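Nucleoside-diphosphate-sugar pyrophosphorylase (Vibrio cholerae, PDB 4EVW) probably transfers the nucleotidyl group of a nucleoside triphosphate to a sugar phosphate, giving a nucleotide-activated sugar and releasing pyrophosphate. Local coordinates at residues A[3-8]-A[89-94]; A[22-27]-A[57-62]; A[31-36]-A[64-69]; A[50-55]-A[76-81]. The protein carries 1 engineered substitution. All coordinates share one frame; numbering follows the deposited sequence.

Contact 1 of 4, residues A[3-8]-A[89-94]; sequences VIPMAG and ETVTLG
The puckered pyrrolidine ring of Pro5 meets helix 87-100 with its CB and CG side. Pro5 CB meets Thr90 CG2 at 3.6 Å, and Pro5 CG lies 4.0 Å from Val91 CG2, the proline and valine running side by side. Farther along, the small Ala7 sets its CB 3.9 Å from the same Thr90 methyl. Earlier in the strand, Val3 CG1 approaches Val91 CG2 at 4.2 Å, a looser touch. Compact, rigid or beta-branched residues suit a helix lying this close over a strand: the two axes come within 8.3 Å and cross at 123°. With Thr90 OG1 beside the backbone N (chi1 -61°), CG2 is left anti to that N and its methyl faces the strand. OG1 turns mainly to its own helix end, bonding to Gly86 O and Thr84 OG1. A water 3.1 Å from Thr90 OG1 also accepts a weak bond from Ala7 N, a thin polar link back beside the apolar patch. Val91 also touches Val111 of the next strand. A helix packed across a strand of a parallel part of the sheet, the strand running into a glycine-bearing loop, fits the Rossmann-like fold of nucleotidyltransferases, where that loop probably faces the nucleotide, as in relatives.

Contact 2 of 4, residues A[22-27]-A[57-62]; sequences KYMLEA and YDTAVF
Met24, here selenomethionine, has CG anti to the carbonyl carbon (chi1 -67°) and an extended chain beyond it, while Phe62 CG is anti to its own backbone N (chi1 168°); these torsions lay the Met24 chain over one face of the Phe62 ring, the two side chains running in opposite directions. Met24 CG sits over the centre of the ring, 3.9 Å from the centroid and 9° off the normal, a CH-pi contact. Met24 SE lies 4.7 Å from the centroid of the Phe62 ring, above the same face, giving a Met-aromatic contact. At the chain's end Met24 CE lodges 3.7 Å from Phe62 CB and 3.2 Å from Tyr57 O. A long, flexible side chain suits this job, since one residue touches the ring and the turn before the helix. Beside it Tyr23 crosses Thr59 at about a right angle, and Tyr23 OH stands 2.7 Å from Thr59 OG1, a short hydroxyl-hydroxyl approach at the edge of the tyrosine ring, in its plane. Thr59, the first residue of helix 59-70, bonds through OG1 to Val56 O in the preceding loop. The chemistry implies a mainly dispersive junction, in which the native methionine sulfur would take the selenium's place over the ring.

Contact 3 of 4, residues A[31-36]-A[64-69]; sequences TLFEHS and REKATQ
Lys66 touches Phe33 and Glu34 with different parts of its chain. Near its root Lys66 CB packs 3.6 Å from Phe33 CE2. The chain then bends at chi2 (-65°), which swings the remainder past the ring toward Glu34. These two side chains cross at about a right angle; the Lys66 CD methylene lies 3.8 Å from the carboxylate carbon Glu34 CD, so aliphatic chain meets the carboxylate before NZ reaches OE1. The ammonium forms only a weak hydrogen bond and salt bridge, Lys66 NZ to Glu34 OE1 at 3.4 Å. A lysine suits the spot because the helix axes are 10.7 Å apart and its long chain spans the gap. Behind this first shell stands a capping box at the start of helix 32-37. Threonine and glutamate suit it: the short hydroxyl Thr31 OG1 caps Glu34 N at 3.2 Å, while the longer carboxylate reaches back, Glu34 OE1 accepting from Thr31 N at 2.9 Å from above its plane. Thr31 OG1 also donates to the anti lone pair of Glu34 OE1, at 2.6 Å. Outermost, Phe33 rests on Val63, Met6 and Phe51. OE1 of the buried Glu34 thus takes two firm bonds from Thr31 and a weak one from Lys66, which would probably keep Glu34 ionised.

Contact 4 of 4, residues A[50-55]-A[76-81]; sequences LFIVRN and YIAELH
Strands 49-54 and 75-80 meet as the two parallel strands of a beta-alpha-beta crossover, joined in the chain by helix 59-70, within the Rossmann-like sheet. Glu79 illustrates how the pair is finished at its C-terminal end. Its CB lies 4.2 Å from Val53 CG2; CG, anti to the backbone N (chi1 -174°), comes 3.9 Å from Asn55 N; CD rests against Asn55 CB; and Glu79 OE1 takes a bond from a water at 2.6 Å. That water donates to Arg54 O as well, so the long, extended glutamate ties the neighbouring strand's end by a solvent bridge while its aliphatic part covers the backbone.

The backbones are laced by five hydrogen bonds, Phe51 N to Tyr76 O being nearly straight (173°), and Leu80 N to Val53 O the shortest at 2.7 Å. The last, Asn55 N to Leu80 O, is more bent (137°), as Asn55 has left the strand and the chains begin to part. Side chains alternate. Leu50, Ile52, Arg54, Tyr76, Ala78 and Leu80 share one face, much of it against helix 87-100, and there Ile52 CG2 meets Leu80 CD1 at 3.7 Å; the small Ala78 lets Leu50 CD1 in beside it. On the other face the apolar Phe51, Val53 and Ile77 pack against helix 59-70, while Glu79 lies at the rim and touches Ala60. At the end of the pair, Asn55 ND2 approaches the edge of the His81 ring with amide and ring planes perpendicular, yet the angle at its 3.0 Å separation from His81 ND1 is too poor for a hydrogen bond.

In the fold
Contacts 1 and 4, with centres about 7 Å apart, share one mixed sheet, in whose parallel part strand 2-5 pairs with strand 49-54 through probable hydrogen bonds such as Met6 N to Ile52 O (2.8 Å); helix 87-100 covers one face of both. Contacts 2 and 3, about 8 Å between centres, use successive turns of helix 59-70, on the sheet's other face. Met6 connects the two groups, its CE lying 3.7 Å from Tyr23 CG and its SE 3.7 Å from Phe33 CE1. Phe33 CZ also meets Phe51 CE1 at 3.6 Å, joining contact 3 to contact 4. The connection between strand 2-5 and residues 22-27 probably borders the nucleotide pocket, as in relatives.

Contact 1 of 4, residues A[3-8]-A[89-94]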
loop_
_atom_site.group_PDB
_atom_site.type_symbol
_atom_site.label_atom_id
_atom_site.label_comp_id
_atom_site.label_asym_id
_atom_site.label_seq_id
_atom_site.Cartn_x
_atom_site.Cartn_y
_atom_site.Cartn_z
ATOM N N VAL A 3 7.193 -0.349 1.239
ATOM C CA VAL A 3 6.622 0.172 2.475
ATOM C C VAL A 3 5.261 -0.455 2.729
ATOM O O VAL A 3 4.373 -0.402 1.875
ATOM C CB VAL A 3 6.458 1.703 2.389
ATOM C CG1 VAL A 3 5.850 2.241 3.683
ATOM C CG2 VAL A 3 7.814 2.356 2.112
ATOM N N ILE A 4 5.091 -1.048 3.900
ATOM C CA ILE A 4 3.819 -1.664 4.212
ATOM C C ILE A 4 3.172 -1.029 5.428
ATOM O O ILE A 4 3.586 -1.275 6.562
ATOM C CB ILE A 4 3.947 -3.172 4.510
ATOM C CG1 ILE A 4 4.905 -3.842 3.522
ATOM C CG2 ILE A 4 2.555 -3.823 4.407
ATOM C CD1 ILE A 4 4.307 -4.118 2.165
ATOM N N PRO A 5 2.212 -0.172 5.206
ATOM C CA PRO A 5 1.488 0.443 6.301
ATOM C C PRO A 5 0.542 -0.587 6.912
ATOM O O PRO A 5 -0.247 -1.132 6.224
ATOM C CB PRO A 5 0.738 1.563 5.625
ATOM C CG PRO A 5 0.647 1.169 4.216
ATOM C CD PRO A 5 1.685 0.201 3.896
HETATM N N MSE A 6 0.664 -0.874 8.181
HETATM C CA MSE A 6 -0.188 -1.857 8.790
HETATM C C MSE A 6 -0.493 -1.479 10.211
HETATM O O MSE A 6 -0.421 -2.283 11.050
HETATM C CB MSE A 6 0.430 -3.249 8.729
HETATM C CG MSE A 6 1.912 -3.293 8.893
HETATM SE SE MSE A 6 2.753 -5.080 8.866
HETATM C CE MSE A 6 1.782 -5.970 10.230
ATOM N N ALA A 7 -0.863 -0.231 10.413
ATOM C CA ALA A 7 -1.109 0.309 11.710
ATOM C C ALA A 7 -2.585 0.424 11.975
ATOM O O ALA A 7 -2.979 0.800 13.023
ATOM C CB ALA A 7 -0.476 1.625 11.843
ATOM N N GLY A 8 -3.388 0.094 11.010
ATOM C CA GLY A 8 -4.829 0.171 11.168
ATOM C C GLY A 8 -5.402 -0.745 12.233
ATOM O O GLY A 8 -4.698 -1.208 13.130
ATOM N N GLU A 89 -1.307 8.763 6.007
ATOM C CA GLU A 89 -0.676 9.327 7.191
ATOM C C GLU A 89 0.275 8.294 7.798
ATOM O O GLU A 89 1.360 8.635 8.261
ATOM C CB GLU A 89 -1.717 9.756 8.240
ATOM C CG GLU A 89 -1.059 10.369 9.475
ATOM C CD GLU A 89 -2.047 10.947 10.480
ATOM O OE1 GLU A 89 -3.153 10.391 10.642
ATOM O OE2 GLU A 89 -1.694 11.955 11.127
ATOM N N THR A 90 -0.137 7.030 7.794
ATOM C CA THR A 90 0.705 5.968 8.336
ATOM C C THR A 90 2.058 5.973 7.632
ATOM O O THR A 90 3.108 5.927 8.279
ATOM C CB THR A 90 0.037 4.598 8.153
ATOM O OG1 THR A 90 -1.217 4.595 8.853
ATOM C CG2 THR A 90 0.932 3.483 8.701
ATOM N N VAL A 91 2.033 6.037 6.305
ATOM C CA VAL A 91 3.266 6.062 5.528
ATOM C C VAL A 91 4.125 7.274 5.890
ATOM O O VAL A 91 5.326 7.140 6.135
ATOM C CB VAL A 91 2.954 6.071 4.019
ATOM C CG1 VAL A 91 4.215 6.398 3.223
ATOM C CG2 VAL A 91 2.398 4.694 3.601
ATOM N N THR A 92 3.517 8.457 5.939
ATOM C CA THR A 92 4.273 9.662 6.287
ATOM C C THR A 92 4.904 9.560 7.681
ATOM O O THR A 92 6.077 9.889 7.864
ATOM C CB THR A 92 3.373 10.919 6.214
ATOM O OG1 THR A 92 2.964 11.126 4.855
ATOM C CG2 THR A 92 4.125 12.152 6.708
ATOM N N LEU A 93 4.136 9.105 8.665
ATOM C CA LEU A 93 4.665 8.972 10.022
ATOM C C LEU A 93 5.746 7.888 10.085
ATOM O O LEU A 93 6.707 7.998 10.852
ATOM C CB LEU A 93 3.532 8.660 11.006
ATOM C CG LEU A 93 2.535 9.804 11.218
ATOM C CD1 LEU A 93 1.474 9.383 12.235
ATOM C CD2 LEU A 93 3.277 11.041 11.707
ATOM N N GLY A 94 5.591 6.847 9.270
ATOM C CA GLY A 94 6.580 5.780 9.231
ATOM C C GLY A 94 7.899 6.261 8.644
ATOM O O GLY A 94 8.976 5.902 9.127
HETATM O O HOH W 1 -2.293 1.781 8.115
#

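Contact 2 of 4, residues A[22-27]-A[57-62]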
loop_
_atom_site.group_PDB
_atom_site.type_symbol
_atom_site.label_atom_id
_atom_site.label_comp_id
_atom_site.label_asym_id
_atom_site.label_seq_id
_atom_site.Cartn_x
_atom_site.Cartn_y
_atom_site.Cartn_z
ATOM N N LYS A 22 -5.857 -9.178 11.974
ATOM C CA LYS A 22 -5.936 -9.903 10.714
ATOM C C LYS A 22 -4.627 -10.414 10.118
ATOM O O LYS A 22 -4.584 -11.534 9.614
ATOM C CB LYS A 22 -6.704 -9.043 9.704
ATOM C CG LYS A 22 -6.140 -8.986 8.302
ATOM C CD LYS A 22 -6.883 -7.934 7.485
ATOM C CE LYS A 22 -6.880 -6.578 8.192
ATOM N NZ LYS A 22 -5.503 -6.048 8.402
ATOM N N TYR A 23 -3.559 -9.625 10.187
ATOM C CA TYR A 23 -2.296 -10.072 9.607
ATOM C C TYR A 23 -1.657 -11.263 10.327
ATOM O O TYR A 23 -0.723 -11.879 9.805
ATOM C CB TYR A 23 -1.299 -8.910 9.498
ATOM C CG TYR A 23 -1.201 -8.027 10.717
ATOM C CD1 TYR A 23 -1.841 -6.787 10.757
ATOM C CD2 TYR A 23 -0.467 -8.428 11.829
ATOM C CE1 TYR A 23 -1.750 -5.966 11.879
ATOM C CE2 TYR A 23 -0.369 -7.616 12.960
ATOM C CZ TYR A 23 -1.014 -6.390 12.977
ATOM O OH TYR A 23 -0.924 -5.586 14.092
HETATM N N MSE A 24 -2.162 -11.595 11.514
HETATM C CA MSE A 24 -1.640 -12.740 12.264
HETATM C C MSE A 24 -2.481 -13.990 12.038
HETATM O O MSE A 24 -2.133 -15.073 12.517
HETATM C CB MSE A 24 -1.584 -12.436 13.766
HETATM C CG MSE A 24 -0.570 -11.374 14.146
HETATM SE SE MSE A 24 -0.387 -11.186 16.072
HETATM C CE MSE A 24 0.855 -9.702 16.122
ATOM N N LEU A 25 -3.595 -13.849 11.324
ATOM C CA LEU A 25 -4.443 -15.003 11.052
ATOM C C LEU A 25 -3.680 -15.942 10.124
ATOM O O LEU A 25 -2.836 -15.499 9.344
ATOM C CB LEU A 25 -5.769 -14.563 10.423
ATOM C CG LEU A 25 -6.598 -13.669 11.359
ATOM C CD1 LEU A 25 -7.953 -13.380 10.741
ATOM C CD2 LEU A 25 -6.763 -14.367 12.711
ATOM N N GLU A 26 -3.969 -17.237 10.219
ATOM C CA GLU A 26 -3.269 -18.228 9.410
ATOM C C GLU A 26 -4.120 -18.835 8.301
ATOM O O GLU A 26 -5.343 -18.905 8.398
ATOM C CB GLU A 26 -2.722 -19.339 10.316
ATOM C CG GLU A 26 -1.703 -18.847 11.345
ATOM C CD GLU A 26 -1.231 -19.939 12.294
ATOM O OE1 GLU A 26 -0.799 -21.006 11.809
ATOM O OE2 GLU A 26 -1.285 -19.726 13.525
ATOM N N ALA A 27 -3.452 -19.255 7.234
ATOM C CA ALA A 27 -4.117 -19.872 6.101
ATOM C C ALA A 27 -3.097 -20.666 5.300
ATOM O O ALA A 27 -2.025 -20.162 4.959
ATOM C CB ALA A 27 -4.771 -18.806 5.215
ATOM N N TYR A 57 -0.750 -5.763 20.257
ATOM C CA TYR A 57 -0.579 -7.197 20.022
ATOM C C TYR A 57 0.847 -7.672 19.803
ATOM O O TYR A 57 1.061 -8.700 19.161
ATOM C CB TYR A 57 -1.414 -7.635 18.824
ATOM C CG TYR A 57 -2.879 -7.397 19.018
ATOM C CD1 TYR A 57 -3.656 -8.278 19.771
ATOM C CD2 TYR A 57 -3.491 -6.277 18.469
ATOM C CE1 TYR A 57 -5.010 -8.042 19.974
ATOM C CE2 TYR A 57 -4.839 -6.031 18.663
ATOM C CZ TYR A 57 -5.594 -6.920 19.414
ATOM O OH TYR A 57 -6.935 -6.690 19.599
ATOM N N ASP A 58 1.812 -6.927 20.323
ATOM C CA ASP A 58 3.215 -7.291 20.180
ATOM C C ASP A 58 3.576 -7.469 18.706
ATOM O O ASP A 58 4.357 -8.347 18.331
ATOM C CB ASP A 58 3.485 -8.568 20.979
ATOM C CG ASP A 58 3.198 -8.389 22.466
ATOM O OD1 ASP A 58 3.822 -7.498 23.083
ATOM O OD2 ASP A 58 2.347 -9.124 23.014
ATOM N N THR A 59 3.009 -6.600 17.878
ATOM C CA THR A 59 3.220 -6.649 16.437
ATOM C C THR A 59 4.659 -6.412 15.976
ATOM O O THR A 59 5.121 -7.080 15.049
ATOM C CB THR A 59 2.277 -5.657 15.720
ATOM O OG1 THR A 59 0.919 -6.010 16.011
ATOM C CG2 THR A 59 2.482 -5.712 14.214
ATOM N N ALA A 60 5.372 -5.481 16.606
ATOM C CA ALA A 60 6.753 -5.219 16.204
ATOM C C ALA A 60 7.581 -6.501 16.299
ATOM O O ALA A 60 8.364 -6.817 15.398
ATOM C CB ALA A 60 7.367 -4.124 17.078
ATOM N N VAL A 61 7.406 -7.240 17.393
ATOM C CA VAL A 61 8.132 -8.490 17.582
ATOM C C VAL A 61 7.711 -9.517 16.528
ATOM O O VAL A 61 8.557 -10.195 15.942
ATOM C CB VAL A 61 7.888 -9.064 19.000
ATOM C CG1 VAL A 61 8.391 -10.496 19.085
ATOM C CG2 VAL A 61 8.602 -8.193 20.035
ATOM N N PHE A 62 6.406 -9.622 16.285
ATOM C CA PHE A 62 5.877 -10.553 15.287
ATOM C C PHE A 62 6.488 -10.277 13.905
ATOM O O PHE A 62 6.981 -11.190 13.234
ATOM C CB PHE A 62 4.346 -10.424 15.222
ATOM C CG PHE A 62 3.712 -11.121 14.038
ATOM C CD1 PHE A 62 3.370 -12.470 14.100
ATOM C CD2 PHE A 62 3.441 -10.416 12.869
ATOM C CE1 PHE A 62 2.759 -13.102 13.010
ATOM C CE2 PHE A 62 2.836 -11.036 11.775
ATOM C CZ PHE A 62 2.492 -12.381 11.844
#

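Contact 3 of 4, residues A[31-36]-A[64-69]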
loop_
_atom_site.group_PDB
_atom_site.type_symbol
_atom_site.label_atom_id
_atom_site.label_comp_id
_atom_site.label_asym_id
_atom_site.label_seq_id
_atom_site.Cartn_x
_atom_site.Cartn_y
_atom_site.Cartn_z
ATOM N N THR A 31 0.876 -17.151 8.009
ATOM C CA THR A 31 0.089 -15.969 8.334
ATOM C C THR A 31 -0.229 -15.119 7.116
ATOM O O THR A 31 0.480 -15.161 6.112
ATOM C CB THR A 31 0.816 -15.082 9.364
ATOM O OG1 THR A 31 2.065 -14.636 8.817
ATOM C CG2 THR A 31 1.072 -15.866 10.650
ATOM N N LEU A 32 -1.304 -14.346 7.202
ATOM C CA LEU A 32 -1.672 -13.490 6.089
ATOM C C LEU A 32 -0.526 -12.501 5.850
ATOM O O LEU A 32 -0.280 -12.096 4.714
ATOM C CB LEU A 32 -2.999 -12.774 6.384
ATOM C CG LEU A 32 -4.187 -13.737 6.562
ATOM C CD1 LEU A 32 -5.490 -12.950 6.652
ATOM C CD2 LEU A 32 -4.248 -14.701 5.386
ATOM N N PHE A 33 0.192 -12.143 6.915
ATOM C CA PHE A 33 1.333 -11.235 6.788
ATOM C C PHE A 33 2.332 -11.844 5.810
ATOM O O PHE A 33 2.818 -11.175 4.898
ATOM C CB PHE A 33 2.025 -11.037 8.139
ATOM C CG PHE A 33 3.329 -10.286 8.051
ATOM C CD1 PHE A 33 3.350 -8.899 7.948
ATOM C CD2 PHE A 33 4.539 -10.973 8.073
ATOM C CE1 PHE A 33 4.559 -8.209 7.872
ATOM C CE2 PHE A 33 5.752 -10.289 7.996
ATOM C CZ PHE A 33 5.761 -8.904 7.897
ATOM N N GLU A 34 2.631 -13.125 6.007
ATOM C CA GLU A 34 3.578 -13.831 5.148
ATOM C C GLU A 34 3.072 -13.975 3.716
ATOM O O GLU A 34 3.838 -13.815 2.763
ATOM C CB GLU A 34 3.889 -15.206 5.739
ATOM C CG GLU A 34 4.695 -15.147 7.031
ATOM C CD GLU A 34 4.632 -16.451 7.805
ATOM O OE1 GLU A 34 3.658 -16.651 8.563
ATOM O OE2 GLU A 34 5.551 -17.281 7.642
ATOM N N HIS A 35 1.789 -14.292 3.562
ATOM C CA HIS A 35 1.205 -14.423 2.230
ATOM C C HIS A 35 1.373 -13.116 1.460
ATOM O O HIS A 35 1.688 -13.118 0.271
ATOM C CB HIS A 35 -0.289 -14.731 2.314
ATOM C CG HIS A 35 -0.600 -16.164 2.608
ATOM N ND1 HIS A 35 -0.298 -17.185 1.735
ATOM C CD2 HIS A 35 -1.221 -16.741 3.663
ATOM C CE1 HIS A 35 -0.721 -18.332 2.238
ATOM N NE2 HIS A 35 -1.286 -18.089 3.407
ATOM N N SER A 36 1.150 -12.000 2.142
ATOM C CA SER A 36 1.266 -10.704 1.491
ATOM C C SER A 36 2.705 -10.293 1.199
ATOM O O SER A 36 3.021 -9.900 0.077
ATOM C CB SER A 36 0.585 -9.618 2.329
ATOM O OG SER A 36 0.804 -8.340 1.753
ATOM N N ARG A 64 9.242 -8.517 13.132
ATOM C CA ARG A 64 10.679 -8.733 13.105
ATOM C C ARG A 64 10.992 -10.222 12.957
ATOM O O ARG A 64 11.854 -10.605 12.164
ATOM C CB ARG A 64 11.333 -8.178 14.369
ATOM C CG ARG A 64 12.849 -8.252 14.317
ATOM C CD ARG A 64 13.500 -7.397 15.390
ATOM N NE ARG A 64 13.374 -5.961 15.136
ATOM C CZ ARG A 64 14.123 -5.268 14.279
ATOM N NH1 ARG A 64 15.071 -5.868 13.570
ATOM N NH2 ARG A 64 13.932 -3.963 14.141
ATOM N N GLU A 65 10.288 -11.063 13.708
ATOM C CA GLU A 65 10.514 -12.503 13.626
ATOM C C GLU A 65 10.161 -13.068 12.252
ATOM O O GLU A 65 10.932 -13.839 11.676
ATOM C CB GLU A 65 9.710 -13.243 14.706
ATOM C CG GLU A 65 10.288 -13.118 16.112
ATOM C CD GLU A 65 9.490 -13.903 17.146
ATOM O OE1 GLU A 65 8.570 -14.649 16.751
ATOM O OE2 GLU A 65 9.780 -13.777 18.354
ATOM N N LYS A 66 8.998 -12.691 11.727
ATOM C CA LYS A 66 8.566 -13.182 10.422
ATOM C C LYS A 66 9.461 -12.683 9.290
ATOM O O LYS A 66 9.815 -13.451 8.394
ATOM C CB LYS A 66 7.116 -12.774 10.144
ATOM C CG LYS A 66 6.098 -13.393 11.092
ATOM C CD LYS A 66 6.018 -14.905 10.941
ATOM C CE LYS A 66 5.086 -15.498 11.990
ATOM N NZ LYS A 66 4.780 -16.935 11.748
ATOM N N ALA A 67 9.827 -11.402 9.321
ATOM C CA ALA A 67 10.688 -10.848 8.275
ATOM C C ALA A 67 12.039 -11.560 8.253
ATOM O O ALA A 67 12.572 -11.881 7.190
ATOM C CB ALA A 67 10.900 -9.350 8.499
ATOM N N THR A 68 12.596 -11.800 9.434
ATOM C CA THR A 68 13.894 -12.468 9.546
ATOM C C THR A 68 13.768 -13.867 8.975
ATOM O O THR A 68 14.611 -14.345 8.210
ATOM C CB THR A 68 14.317 -12.594 11.011
ATOM O OG1 THR A 68 14.420 -11.287 11.580
ATOM C CG2 THR A 68 15.660 -13.308 11.127
ATOM N N GLN A 69 12.694 -14.532 9.361
ATOM C CA GLN A 69 12.476 -15.874 8.901
ATOM C C GLN A 69 12.284 -15.974 7.395
ATOM O O GLN A 69 12.723 -16.944 6.783
ATOM C CB GLN A 69 11.275 -16.423 9.625
ATOM C CG GLN A 69 11.038 -17.856 9.368
ATOM C CD GLN A 69 9.925 -18.357 10.228
ATOM O OE1 GLN A 69 9.424 -17.635 11.094
ATOM N NE2 GLN A 69 9.528 -19.600 10.012
#

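Contact 4 of 4, residues A[50-55]-A[76-81]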
loop_
_atom_site.group_PDB
_atom_site.type_symbol
_atom_site.label_atom_id
_atom_site.label_comp_id
_atom_site.label_asym_id
_atom_site.label_seq_id
_atom_site.Cartn_x
_atom_site.Cartn_y
_atom_site.Cartn_z
ATOM N N LEU A 50 10.061 -1.488 4.759
ATOM C CA LEU A 50 9.712 -0.690 5.928
ATOM C C LEU A 50 8.327 -1.136 6.364
ATOM O O LEU A 50 7.354 -0.981 5.619
ATOM C CB LEU A 50 9.682 0.805 5.599
ATOM C CG LEU A 50 9.096 1.713 6.689
ATOM C CD1 LEU A 50 9.914 1.630 7.968
ATOM C CD2 LEU A 50 9.069 3.143 6.177
ATOM N N PHE A 51 8.244 -1.709 7.562
ATOM C CA PHE A 51 6.969 -2.159 8.099
ATOM C C PHE A 51 6.536 -1.112 9.116
ATOM O O PHE A 51 7.271 -0.817 10.059
ATOM C CB PHE A 51 7.139 -3.526 8.769
ATOM C CG PHE A 51 7.610 -4.604 7.823
ATOM C CD1 PHE A 51 6.734 -5.175 6.905
ATOM C CD2 PHE A 51 8.933 -5.026 7.834
ATOM C CE1 PHE A 51 7.170 -6.157 6.008
ATOM C CE2 PHE A 51 9.381 -6.008 6.941
ATOM C CZ PHE A 51 8.495 -6.571 6.028
ATOM N N ILE A 52 5.355 -0.541 8.916
ATOM C CA ILE A 52 4.859 0.482 9.829
ATOM C C ILE A 52 3.722 -0.131 10.614
ATOM O O ILE A 52 2.642 -0.387 10.086
ATOM C CB ILE A 52 4.374 1.723 9.067
ATOM C CG1 ILE A 52 5.460 2.174 8.082
ATOM C CG2 ILE A 52 4.083 2.848 10.052
ATOM C CD1 ILE A 52 5.002 3.250 7.103
ATOM N N VAL A 53 3.987 -0.370 11.889
ATOM C CA VAL A 53 3.024 -1.020 12.750
ATOM C C VAL A 53 2.605 -0.169 13.916
ATOM O O VAL A 53 3.138 0.918 14.157
ATOM C CB VAL A 53 3.614 -2.300 13.348
ATOM C CG1 VAL A 53 4.143 -3.193 12.249
ATOM C CG2 VAL A 53 4.746 -1.933 14.305
ATOM N N ARG A 54 1.656 -0.707 14.663
ATOM C CA ARG A 54 1.174 -0.027 15.838
ATOM C C ARG A 54 1.626 -0.770 17.080
ATOM O O ARG A 54 1.915 -1.966 17.024
ATOM C CB ARG A 54 -0.324 0.039 15.806
ATOM C CG ARG A 54 -0.765 1.294 16.405
ATOM C CD ARG A 54 -2.082 1.676 15.877
ATOM N NE ARG A 54 -2.856 2.141 17.003
ATOM C CZ ARG A 54 -3.838 1.448 17.557
ATOM N NH1 ARG A 54 -4.180 0.259 17.069
ATOM N NH2 ARG A 54 -4.453 1.933 18.621
ATOM N N ASN A 55 1.675 -0.061 18.202
ATOM C CA ASN A 55 2.107 -0.664 19.455
ATOM C C ASN A 55 1.036 -1.527 20.108
ATOM O O ASN A 55 0.709 -1.339 21.276
ATOM C CB ASN A 55 2.560 0.430 20.427
ATOM C CG ASN A 55 1.441 1.377 20.807
ATOM O OD1 ASN A 55 0.426 1.474 20.115
ATOM N ND2 ASN A 55 1.627 2.095 21.910
ATOM N N TYR A 76 13.211 -2.400 8.159
ATOM C CA TYR A 76 13.064 -1.458 9.243
ATOM C C TYR A 76 11.649 -1.551 9.766
ATOM O O TYR A 76 10.714 -1.885 9.031
ATOM C CB TYR A 76 13.324 -0.042 8.726
ATOM C CG TYR A 76 14.610 0.094 7.949
ATOM C CD1 TYR A 76 15.833 0.245 8.603
ATOM C CD2 TYR A 76 14.610 0.059 6.555
ATOM C CE1 TYR A 76 17.022 0.362 7.883
ATOM C CE2 TYR A 76 15.793 0.174 5.827
ATOM C CZ TYR A 76 16.993 0.326 6.496
ATOM O OH TYR A 76 18.162 0.444 5.774
ATOM N N ILE A 77 11.490 -1.262 11.046
ATOM C CA ILE A 77 10.175 -1.296 11.645
ATOM C C ILE A 77 9.951 0.041 12.318
ATOM O O ILE A 77 10.773 0.495 13.115
ATOM C CB ILE A 77 10.055 -2.425 12.685
ATOM C CG1 ILE A 77 10.197 -3.779 11.988
ATOM C CG2 ILE A 77 8.710 -2.330 13.408
ATOM C CD1 ILE A 77 10.165 -4.957 12.939
ATOM N N ALA A 78 8.847 0.685 11.964
ATOM C CA ALA A 78 8.496 1.966 12.548
ATOM C C ALA A 78 7.251 1.677 13.364
ATOM O O ALA A 78 6.223 1.269 12.825
ATOM C CB ALA A 78 8.198 2.987 11.450
ATOM N N GLU A 79 7.342 1.865 14.672
ATOM C CA GLU A 79 6.202 1.588 15.530
ATOM C C GLU A 79 5.479 2.875 15.899
ATOM O O GLU A 79 6.067 3.776 16.495
ATOM C CB GLU A 79 6.667 0.853 16.790
ATOM C CG GLU A 79 5.539 0.393 17.689
ATOM C CD GLU A 79 6.043 -0.295 18.943
ATOM O OE1 GLU A 79 5.675 -1.465 19.167
ATOM O OE2 GLU A 79 6.805 0.337 19.705
ATOM N N LEU A 80 4.205 2.961 15.528
ATOM C CA LEU A 80 3.400 4.140 15.811
ATOM C C LEU A 80 2.627 3.904 17.105
ATOM O O LEU A 80 2.232 2.780 17.396
ATOM C CB LEU A 80 2.444 4.403 14.643
ATOM C CG LEU A 80 3.144 4.553 13.282
ATOM C CD1 LEU A 80 2.148 5.047 12.237
ATOM C CD2 LEU A 80 4.302 5.539 13.402
ATOM N N HIS A 81 2.406 4.959 17.883
ATOM C CA HIS A 81 1.710 4.800 19.156
ATOM C C HIS A 81 0.272 5.311 19.196
ATOM O O HIS A 81 -0.419 5.149 20.202
ATOM C CB HIS A 81 2.551 5.436 20.262
ATOM C CG HIS A 81 3.904 4.810 20.411
ATOM N ND1 HIS A 81 4.111 3.631 21.094
ATOM C CD2 HIS A 81 5.113 5.173 19.917
ATOM C CE1 HIS A 81 5.386 3.295 21.017
ATOM N NE2 HIS A 81 6.017 4.215 20.307
HETATM O O HOH W 2 4.031 -3.267 18.174
#